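Local coordinates for protein DyP (PDB 3VXJ) that binds heme b and probably acts as a fungal peroxidase that oxidises dyes and phenolic compounds, at residues 37-48 and 137-146; 233-243 and 406-417. All coordinates share one frame; numbering follows the deposited sequence.

Contact 1 (37-48 and 137-146)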
loop_
_atom_site.group_PDB
_atom_site.type_symbol
_atom_site.label_atom_id
_atom_site.label_comp_id
_atom_site.label_asym_id
_atom_site.label_seq_id
_atom_site.Cartn_x
_atom_site.Cartn_y
_atom_site.Cartn_z
ATOM N N PHE A 37 -8.370 29.155 -2.404
ATOM C CA PHE A 37 -7.866 27.826 -2.731
ATOM C C PHE A 37 -8.147 27.443 -4.186
ATOM O O PHE A 37 -7.268 26.921 -4.872
ATOM C CB PHE A 37 -8.447 26.763 -1.794
ATOM C CG PHE A 37 -7.946 25.385 -2.090
ATOM C CD1 PHE A 37 -6.756 24.937 -1.531
ATOM C CD2 PHE A 37 -8.641 24.550 -2.962
ATOM C CE1 PHE A 37 -6.280 23.658 -1.816
ATOM C CE2 PHE A 37 -8.168 23.278 -3.254
ATOM C CZ PHE A 37 -6.993 22.833 -2.670
ATOM N N LYS A 38 -9.369 27.703 -4.642
ATOM C CA LYS A 38 -9.786 27.319 -5.984
ATOM C C LYS A 38 -8.997 28.034 -7.076
ATOM O O LYS A 38 -8.594 27.402 -8.043
ATOM C CB LYS A 38 -11.287 27.535 -6.163
ATOM C CG LYS A 38 -12.118 26.533 -5.369
ATOM C CD LYS A 38 -13.593 26.778 -5.513
ATOM C CE LYS A 38 -14.347 25.819 -4.616
ATOM N NZ LYS A 38 -15.761 25.684 -5.015
ATOM N N THR A 39 -8.749 29.335 -6.925
ATOM C CA THR A 39 -7.942 30.037 -7.912
ATOM C C THR A 39 -6.481 29.580 -7.858
ATOM O O THR A 39 -5.853 29.393 -8.905
ATOM C CB THR A 39 -8.099 31.577 -7.831
ATOM O OG1 THR A 39 -7.275 32.195 -8.831
ATOM C CG2 THR A 39 -7.732 32.123 -6.446
ATOM N N ALA A 40 -5.951 29.370 -6.654
ATOM C CA ALA A 40 -4.606 28.790 -6.524
ATOM C C ALA A 40 -4.529 27.421 -7.219
ATOM O O ALA A 40 -3.534 27.111 -7.871
ATOM C CB ALA A 40 -4.200 28.681 -5.062
ATOM N N LEU A 41 -5.578 26.612 -7.074
ATOM C CA LEU A 41 -5.613 25.281 -7.678
ATOM C C LEU A 41 -5.585 25.345 -9.203
ATOM O O LEU A 41 -4.873 24.572 -9.845
ATOM C CB LEU A 41 -6.837 24.501 -7.194
ATOM C CG LEU A 41 -6.887 23.027 -7.606
ATOM C CD1 LEU A 41 -5.670 22.280 -7.074
ATOM C CD2 LEU A 41 -8.155 22.373 -7.112
ATOM N N LYS A 42 -6.350 26.271 -9.777
ATOM C CA LYS A 42 -6.359 26.469 -11.223
ATOM C C LYS A 42 -4.993 26.907 -11.753
ATOM O O LYS A 42 -4.627 26.554 -12.870
ATOM C CB LYS A 42 -7.460 27.450 -11.628
ATOM C CG LYS A 42 -8.855 26.839 -11.562
ATOM C CD LYS A 42 -9.953 27.875 -11.778
ATOM C CE LYS A 42 -11.258 27.205 -12.179
ATOM N NZ LYS A 42 -12.383 28.175 -12.351
ATOM N N THR A 43 -4.249 27.665 -10.949
ATOM C CA THR A 43 -2.866 28.026 -11.260
ATOM C C THR A 43 -1.947 26.807 -11.169
ATOM O O THR A 43 -1.091 26.581 -12.029
ATOM C CB THR A 43 -2.339 29.090 -10.269
ATOM O OG1 THR A 43 -3.188 30.242 -10.308
ATOM C CG2 THR A 43 -0.925 29.505 -10.618
ATOM N N TYR A 44 -2.129 26.038 -10.106
ATOM C CA TYR A 44 -1.229 24.947 -9.760
ATOM C C TYR A 44 -1.315 23.740 -10.700
ATOM O O TYR A 44 -0.289 23.198 -11.114
ATOM C CB TYR A 44 -1.498 24.522 -8.314
ATOM C CG TYR A 44 -0.448 23.608 -7.741
ATOM C CD1 TYR A 44 0.772 24.120 -7.306
ATOM C CD2 TYR A 44 -0.674 22.236 -7.626
ATOM C CE1 TYR A 44 1.743 23.288 -6.781
ATOM C CE2 TYR A 44 0.289 21.390 -7.110
ATOM C CZ TYR A 44 1.493 21.921 -6.686
ATOM O OH TYR A 44 2.458 21.095 -6.173
ATOM N N VAL A 45 -2.532 23.337 -11.052
ATOM C CA VAL A 45 -2.739 22.049 -11.722
ATOM C C VAL A 45 -1.978 21.895 -13.049
ATOM O O VAL A 45 -1.217 20.939 -13.194
ATOM C CB VAL A 45 -4.244 21.693 -11.848
ATOM C CG1 VAL A 45 -4.457 20.478 -12.764
ATOM C CG2 VAL A 45 -4.831 21.429 -10.487
ATOM N N PRO A 46 -2.144 22.842 -13.999
ATOM C CA PRO A 46 -1.448 22.665 -15.278
ATOM C C PRO A 46 0.072 22.669 -15.146
ATOM O O PRO A 46 0.762 22.089 -15.983
ATOM C CB PRO A 46 -1.905 23.878 -16.110
ATOM C CG PRO A 46 -2.400 24.865 -15.111
ATOM C CD PRO A 46 -2.979 24.059 -14.000
ATOM N N GLU A 47 0.581 23.309 -14.095
ATOM C CA GLU A 47 2.022 23.443 -13.874
ATOM C C GLU A 47 2.676 22.234 -13.209
ATOM O O GLU A 47 3.822 21.898 -13.514
ATOM C CB GLU A 47 2.324 24.701 -13.043
ATOM C CG GLU A 47 1.872 26.017 -13.672
ATOM C CD GLU A 47 2.296 26.176 -15.127
ATOM O OE1 GLU A 47 3.506 26.060 -15.426
ATOM O OE2 GLU A 47 1.410 26.426 -15.977
ATOM N N ARG A 48 1.946 21.593 -12.302
ATOM C CA ARG A 48 2.555 20.660 -11.351
ATOM C C ARG A 48 1.956 19.258 -11.271
ATOM O O ARG A 48 2.640 18.324 -10.853
ATOM C CB ARG A 48 2.552 21.275 -9.948
ATOM C CG ARG A 48 3.368 22.564 -9.818
ATOM C CD ARG A 48 4.863 22.289 -9.784
ATOM N NE ARG A 48 5.620 23.511 -9.525
ATOM C CZ ARG A 48 6.486 24.066 -10.367
ATOM N NH1 ARG A 48 6.740 23.504 -11.543
ATOM N NH2 ARG A 48 7.113 25.181 -10.021
ATOM N N ASP A 137 6.979 25.712 -3.044
ATOM C CA ASP A 137 6.188 26.115 -4.209
ATOM C C ASP A 137 4.690 26.027 -3.909
ATOM O O ASP A 137 3.925 26.914 -4.285
ATOM C CB ASP A 137 6.568 25.260 -5.426
ATOM C CG ASP A 137 5.744 25.582 -6.656
ATOM O OD1 ASP A 137 5.871 26.704 -7.192
ATOM O OD2 ASP A 137 4.998 24.703 -7.120
ATOM N N ILE A 138 4.280 24.976 -3.203
ATOM C CA ILE A 138 2.898 24.897 -2.719
ATOM C C ILE A 138 2.578 26.066 -1.776
ATOM O O ILE A 138 1.552 26.723 -1.928
ATOM C CB ILE A 138 2.604 23.541 -2.042
ATOM C CG1 ILE A 138 2.600 22.439 -3.103
ATOM C CG2 ILE A 138 1.264 23.591 -1.272
ATOM C CD1 ILE A 138 2.674 21.035 -2.559
ATOM N N SER A 139 3.469 26.341 -0.825
ATOM C CA SER A 139 3.265 27.461 0.098
ATOM C C SER A 139 3.123 28.797 -0.629
ATOM O O SER A 139 2.265 29.612 -0.277
ATOM C CB SER A 139 4.398 27.532 1.123
ATOM O OG SER A 139 4.437 26.348 1.901
ATOM N N SER A 140 3.963 29.007 -1.636
ATOM C CA SER A 140 3.961 30.241 -2.424
ATOM C C SER A 140 2.687 30.394 -3.256
ATOM O O SER A 140 2.128 31.487 -3.359
ATOM C CB SER A 140 5.193 30.297 -3.332
ATOM O OG SER A 140 5.227 31.506 -4.075
ATOM N N THR A 141 2.228 29.296 -3.846
ATOM C CA THR A 141 1.059 29.326 -4.721
ATOM C C THR A 141 -0.250 29.413 -3.932
ATOM O O THR A 141 -1.142 30.194 -4.271
ATOM C CB THR A 141 1.058 28.107 -5.671
ATOM O OG1 THR A 141 2.244 28.147 -6.479
ATOM C CG2 THR A 141 -0.166 28.118 -6.586
ATOM N N PHE A 142 -0.364 28.618 -2.872
ATOM C CA PHE A 142 -1.606 28.559 -2.101
ATOM C C PHE A 142 -1.665 29.570 -0.970
ATOM O O PHE A 142 -2.755 30.002 -0.591
ATOM C CB PHE A 142 -1.869 27.137 -1.595
ATOM C CG PHE A 142 -2.233 26.179 -2.693
ATOM C CD1 PHE A 142 -3.567 25.945 -3.008
ATOM C CD2 PHE A 142 -1.247 25.536 -3.433
ATOM C CE1 PHE A 142 -3.913 25.078 -4.044
ATOM C CE2 PHE A 142 -1.582 24.660 -4.468
ATOM C CZ PHE A 142 -2.920 24.439 -4.775
ATOM N N GLY A 143 -0.505 29.938 -0.430
ATOM C CA GLY A 143 -0.443 30.913 0.656
ATOM C C GLY A 143 -1.335 30.524 1.817
ATOM O O GLY A 143 -1.434 29.346 2.169
ATOM N N SER A 144 -2.014 31.521 2.380
ATOM C CA SER A 144 -2.871 31.307 3.543
ATOM C C SER A 144 -4.223 30.661 3.214
ATOM O O SER A 144 -5.036 30.464 4.114
ATOM C CB SER A 144 -3.087 32.625 4.286
ATOM O OG SER A 144 -3.764 33.545 3.460
ATOM N N SER A 145 -4.463 30.318 1.943
ATOM C CA SER A 145 -5.690 29.597 1.571
ATOM C C SER A 145 -5.707 28.185 2.154
ATOM O O SER A 145 -6.761 27.565 2.244
ATOM C CB SER A 145 -5.904 29.554 0.052
ATOM O OG SER A 145 -5.046 28.620 -0.594
ATOM N N ILE A 146 -4.530 27.694 2.542
ATOM C CA ILE A 146 -4.397 26.405 3.223
ATOM C C ILE A 146 -3.551 26.517 4.485
ATOM O O ILE A 146 -2.773 27.466 4.656
ATOM C CB ILE A 146 -3.780 25.290 2.319
ATOM C CG1 ILE A 146 -2.310 25.583 1.982
ATOM C CG2 ILE A 146 -4.643 25.045 1.072
ATOM C CD1 ILE A 146 -1.619 24.483 1.188
HETATM O O HOH W 1 4.901 22.235 -5.951
#
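Phe142 drives its ring in among Phe37, Ala40, Leu41 and Tyr44 of helix 34-48, a knob into a hole. Its edge is turned toward the face of Tyr44, with CE2 3.6 Å from Tyr44 CG and the ring planes 60° apart. Phe37 meets the same ring obliquely, CE1 to CE1 at 3.5 Å, and the methyl of Ala40 lies 3.5 Å from Phe142 CD1. Tyr44 is itself a knob among Asp137, Ile138, Thr141 and Phe142; CG stands anti to the backbone N (chi1 -168°), which sends the ring across to helix 128-142. These two helices cover one face of the four-stranded antiparallel sheet of the N-terminal ferredoxin-like domain, of the kind found in dimeric alpha+beta barrel proteins, and Phe121 from that sheet adds a further edge-to-face partner for Phe142. The polar contacts gather at the other end. Arg48 NE donates to Asp137 OD2 at 2.8 Å and 172°, nearly in the guanidinium plane but from above the carboxylate plane, while the second bond of the salt bridge, NH2 to OD1, is weak. A water accepts from Tyr44 OH and donates to Asp137 OD2, coupling the phenol to the carboxylate. An alanine in place of Arg48 would probably leave the Asp137 carboxylate without its cationic mate.

Contact 2 (233-243 and 406-417); sequences YTLANAIPANS and DPLNQNETFTVP
Tyr233 brings the CE1 side of its ring obliquely up to Pro417, with CE1 3.5 Å from Pro417 CD, while its hydroxyl runs on past Val416 toward Phe414. With CG anti to the backbone N (chi1 -178°), the phenol leaves the last turns of helix 227-236 and reaches the strand 413-415. Val416 CG2 comes within 3.6 Å of Tyr233 OH, the two side chains crossing at about a right angle, and CG1 of the same valine covers one ring face near the rim. The opposite face carries the amide of Asn237, whose ND2 also donates to Tyr233 O at 3.0 Å, holding the amide over the ring. Phe414 takes the phenol oxygen at its edge, in the ring plane, with CD1 3.6 Å from Tyr233 OH. Its CE1 points to Asn237, a looser approach.

Farther along, Leu408 spreads its methyls over the short strand 241-242: CD1 lies 3.8 Å from Ala241 CB, and CD2 looks toward Ser243. Pro407 backs Ile239 and Asn242, whose amide end turns away to Thr275. Between these apolar patches Asp406 slides past Ile239, its OD1 close to Ile239 CG2, and its OD2 approaches Pro240 CD. A water lies 2.7 Å from Ala241 O and 2.9 Å from Asp406 OD1, placed to donate to either and so to link the segments where their own polar groups do not meet directly.

Asp406 OD1 also accepts from Leu408 N at 2.9 Å, from above the carboxylate plane. This bond closes an Asx turn, and a type I beta turn spans Asp406 to Asn409; the pair shapes the start of the excursion between the strands 401-403 and 413-415, an antiparallel two-stranded hairpin laid beside helix 227-236.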
loop_
_atom_site.group_PDB
_atom_site.type_symbol
_atom_site.label_atom_id
_atom_site.label_comp_id
_atom_site.label_asym_id
_atom_site.label_seq_id
_atom_site.Cartn_x
_atom_site.Cartn_y
_atom_site.Cartn_z
ATOM N N TYR A 233 12.046 -11.931 17.031
ATOM C CA TYR A 233 10.993 -12.939 16.991
ATOM C C TYR A 233 11.341 -14.076 16.030
ATOM O O TYR A 233 11.134 -15.244 16.355
ATOM C CB TYR A 233 9.637 -12.331 16.607
ATOM C CG TYR A 233 8.533 -13.363 16.600
ATOM C CD1 TYR A 233 7.889 -13.733 17.779
ATOM C CD2 TYR A 233 8.152 -13.996 15.417
ATOM C CE1 TYR A 233 6.881 -14.702 17.775
ATOM C CE2 TYR A 233 7.153 -14.962 15.407
ATOM C CZ TYR A 233 6.521 -15.310 16.582
ATOM O OH TYR A 233 5.533 -16.269 16.559
ATOM N N THR A 234 11.860 -13.743 14.850
ATOM C CA THR A 234 12.200 -14.784 13.877
ATOM C C THR A 234 13.391 -15.623 14.338
ATOM O O THR A 234 13.446 -16.816 14.063
ATOM C CB THR A 234 12.448 -14.246 12.445
ATOM O OG1 THR A 234 13.622 -13.434 12.431
ATOM C CG2 THR A 234 11.246 -13.444 11.909
ATOM N N LEU A 235 14.339 -15.005 15.038
ATOM C CA LEU A 235 15.447 -15.756 15.619
ATOM C C LEU A 235 14.975 -16.687 16.738
ATOM O O LEU A 235 15.383 -17.851 16.787
ATOM C CB LEU A 235 16.544 -14.806 16.105
ATOM C CG LEU A 235 17.350 -14.155 14.972
ATOM C CD1 LEU A 235 18.069 -12.925 15.485
ATOM C CD2 LEU A 235 18.344 -15.160 14.389
ATOM N N ALA A 236 14.104 -16.190 17.618
ATOM C CA ALA A 236 13.583 -16.986 18.736
ATOM C C ALA A 236 12.713 -18.156 18.282
ATOM O O ALA A 236 12.611 -19.173 18.975
ATOM C CB ALA A 236 12.810 -16.100 19.702
ATOM N N ASN A 237 12.098 -18.012 17.112
ATOM C CA ASN A 237 11.154 -19.001 16.595
ATOM C C ASN A 237 11.623 -19.636 15.291
ATOM O O ASN A 237 10.828 -20.182 14.516
ATOM C CB ASN A 237 9.771 -18.369 16.464
ATOM C CG ASN A 237 9.186 -18.020 17.808
ATOM O OD1 ASN A 237 8.652 -18.886 18.504
ATOM N ND2 ASN A 237 9.308 -16.761 18.200
ATOM N N ALA A 238 12.929 -19.553 15.060
ATOM C CA ALA A 238 13.546 -20.038 13.830
ATOM C C ALA A 238 13.077 -21.444 13.511
ATOM O O ALA A 238 13.006 -22.303 14.387
ATOM C CB ALA A 238 15.059 -20.009 13.958
ATOM N N ILE A 239 12.741 -21.680 12.252
ATOM C CA ILE A 239 12.274 -22.996 11.832
ATOM C C ILE A 239 13.462 -23.962 11.825
ATOM O O ILE A 239 14.482 -23.661 11.211
ATOM C CB ILE A 239 11.568 -22.907 10.464
ATOM C CG1 ILE A 239 10.292 -22.070 10.614
ATOM C CG2 ILE A 239 11.264 -24.293 9.914
ATOM C CD1 ILE A 239 9.628 -21.671 9.345
ATOM N N PRO A 240 13.349 -25.100 12.539
ATOM C CA PRO A 240 14.526 -25.975 12.657
ATOM C C PRO A 240 14.942 -26.676 11.364
ATOM O O PRO A 240 16.120 -26.949 11.190
ATOM C CB PRO A 240 14.111 -27.020 13.705
ATOM C CG PRO A 240 12.660 -26.951 13.797
ATOM C CD PRO A 240 12.227 -25.569 13.374
ATOM N N ALA A 241 13.989 -26.969 10.480
ATOM C CA ALA A 241 14.258 -27.735 9.260
ATOM C C ALA A 241 13.152 -27.497 8.250
ATOM O O ALA A 241 12.029 -27.153 8.615
ATOM C CB ALA A 241 14.347 -29.224 9.567
ATOM N N ASN A 242 13.470 -27.689 6.979
ATOM C CA ASN A 242 12.421 -27.789 5.990
ATOM C C ASN A 242 12.670 -29.024 5.144
ATOM O O ASN A 242 13.528 -29.836 5.495
ATOM C CB ASN A 242 12.232 -26.483 5.198
ATOM C CG ASN A 242 13.431 -26.098 4.359
ATOM O OD1 ASN A 242 14.205 -26.945 3.896
ATOM N ND2 ASN A 242 13.565 -24.797 4.117
ATOM N N SER A 243 11.930 -29.177 4.048
ATOM C CA SER A 243 12.014 -30.390 3.236
ATOM C C SER A 243 13.432 -30.700 2.777
ATOM O O SER A 243 13.805 -31.865 2.661
ATOM C CB SER A 243 11.102 -30.287 2.010
ATOM O OG SER A 243 9.736 -30.143 2.373
ATOM N N ASP A 406 5.536 -23.470 10.100
ATOM C CA ASP A 406 6.533 -24.527 9.993
ATOM C C ASP A 406 6.012 -25.599 9.039
ATOM O O ASP A 406 5.073 -26.329 9.372
ATOM C CB ASP A 406 6.844 -25.121 11.374
ATOM C CG ASP A 406 7.981 -26.123 11.345
ATOM O OD1 ASP A 406 8.261 -26.682 10.270
ATOM O OD2 ASP A 406 8.589 -26.369 12.405
ATOM N N PRO A 407 6.633 -25.712 7.853
ATOM C CA PRO A 407 6.120 -26.659 6.861
ATOM C C PRO A 407 6.169 -28.119 7.306
ATOM O O PRO A 407 5.447 -28.941 6.752
ATOM C CB PRO A 407 7.045 -26.438 5.662
ATOM C CG PRO A 407 8.345 -25.964 6.271
ATOM C CD PRO A 407 7.900 -25.089 7.422
ATOM N N LEU A 408 7.010 -28.431 8.294
ATOM C CA LEU A 408 7.147 -29.810 8.779
ATOM C C LEU A 408 6.316 -30.057 10.034
ATOM O O LEU A 408 6.262 -31.178 10.531
ATOM C CB LEU A 408 8.625 -30.182 9.018
ATOM C CG LEU A 408 9.605 -29.961 7.853
ATOM C CD1 LEU A 408 10.990 -30.508 8.194
ATOM C CD2 LEU A 408 9.093 -30.569 6.542
ATOM N N ASN A 409 5.678 -29.002 10.538
ATOM C CA ASN A 409 4.780 -29.101 11.694
ATOM C C ASN A 409 3.627 -28.123 11.512
ATOM O O ASN A 409 3.521 -27.126 12.228
ATOM C CB ASN A 409 5.521 -28.790 13.007
ATOM C CG ASN A 409 6.704 -29.705 13.259
ATOM O OD1 ASN A 409 7.859 -29.311 13.072
ATOM N ND2 ASN A 409 6.426 -30.927 13.689
ATOM N N GLN A 410 2.773 -28.403 10.534
ATOM C CA GLN A 410 1.801 -27.407 10.069
ATOM C C GLN A 410 0.700 -27.092 11.067
ATOM O O GLN A 410 0.120 -26.008 11.040
ATOM C CB GLN A 410 1.220 -27.816 8.715
ATOM C CG GLN A 410 2.303 -27.841 7.637
ATOM C CD GLN A 410 1.810 -28.301 6.272
ATOM O OE1 GLN A 410 0.622 -28.190 5.939
ATOM N NE2 GLN A 410 2.736 -28.799 5.463
ATOM N N ASN A 411 0.433 -28.033 11.970
ATOM C CA ASN A 411 -0.542 -27.788 13.029
ATOM C C ASN A 411 -0.026 -26.916 14.165
ATOM O O ASN A 411 -0.804 -26.495 15.018
ATOM C CB ASN A 411 -1.112 -29.097 13.574
ATOM C CG ASN A 411 -2.309 -29.580 12.784
ATOM O OD1 ASN A 411 -3.136 -28.784 12.318
ATOM N ND2 ASN A 411 -2.419 -30.889 12.636
ATOM N N GLU A 412 1.279 -26.648 14.185
ATOM C CA GLU A 412 1.843 -25.757 15.184
ATOM C C GLU A 412 1.346 -24.340 14.929
ATOM O O GLU A 412 1.403 -23.837 13.804
ATOM C CB GLU A 412 3.373 -25.803 15.166
ATOM C CG GLU A 412 4.027 -24.979 16.275
ATOM C CD GLU A 412 5.530 -24.866 16.120
ATOM O OE1 GLU A 412 6.042 -25.114 15.011
ATOM O OE2 GLU A 412 6.206 -24.515 17.111
ATOM N N THR A 413 0.850 -23.701 15.978
ATOM C CA THR A 413 0.424 -22.313 15.862
ATOM C C THR A 413 1.470 -21.369 16.434
ATOM O O THR A 413 2.182 -21.691 17.390
ATOM C CB THR A 413 -0.941 -22.065 16.533
ATOM O OG1 THR A 413 -0.821 -22.262 17.937
ATOM C CG2 THR A 413 -2.000 -23.009 15.973
ATOM N N PHE A 414 1.557 -20.201 15.816
ATOM C CA PHE A 414 2.440 -19.143 16.263
ATOM C C PHE A 414 1.565 -17.970 16.699
ATOM O O PHE A 414 0.677 -17.549 15.950
ATOM C CB PHE A 414 3.380 -18.720 15.120
ATOM C CG PHE A 414 4.402 -19.766 14.737
ATOM C CD1 PHE A 414 5.755 -19.561 15.001
ATOM C CD2 PHE A 414 4.018 -20.941 14.086
ATOM C CE1 PHE A 414 6.707 -20.510 14.642
ATOM C CE2 PHE A 414 4.966 -21.909 13.736
ATOM C CZ PHE A 414 6.311 -21.688 14.011
ATOM N N THR A 415 1.792 -17.461 17.905
ATOM C CA THR A 415 1.128 -16.237 18.346
ATOM C C THR A 415 2.137 -15.103 18.204
ATOM O O THR A 415 3.157 -15.053 18.891
ATOM C CB THR A 415 0.557 -16.359 19.772
ATOM O OG1 THR A 415 -0.420 -17.409 19.799
ATOM C CG2 THR A 415 -0.115 -15.055 20.202
ATOM N N VAL A 416 1.846 -14.203 17.276
ATOM C CA VAL A 416 2.845 -13.274 16.770
ATOM C C VAL A 416 2.588 -11.877 17.349
ATOM O O VAL A 416 1.491 -11.341 17.197
ATOM C CB VAL A 416 2.808 -13.254 15.223
ATOM C CG1 VAL A 416 3.894 -12.346 14.666
ATOM C CG2 VAL A 416 2.964 -14.673 14.663
ATOM N N PRO A 417 3.590 -11.284 18.027
ATOM C CA PRO A 417 3.426 -9.889 18.456
ATOM C C PRO A 417 3.159 -8.990 17.250
ATOM O O PRO A 417 3.650 -9.274 16.155
ATOM C CB PRO A 417 4.794 -9.539 19.052
ATOM C CG PRO A 417 5.407 -10.835 19.422
ATOM C CD PRO A 417 4.911 -11.820 18.398
HETATM O O HOH W 2 10.866 -27.810 10.995
#

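Contact 1 and contact 2 lie on opposite sides of the chain's centre, their centres 53 Å apart and their nearest atoms about 36 Å apart, so neither touches the other. Along the chain both halves of contact 1 come before either half of contact 2. Contact 1 joins two helices over the N-terminal sheet, away from the annotated sites. Contact 2 belongs to the heme-bearing half: the side chain of Val416 is about 11 Å from that of His308, the axial ligand of the heme iron, and about 13 Å from the heme itself. Its other end reaches the surface, where the side chain of Pro240 is about 5 Å from a bound N-acetylglucosamine.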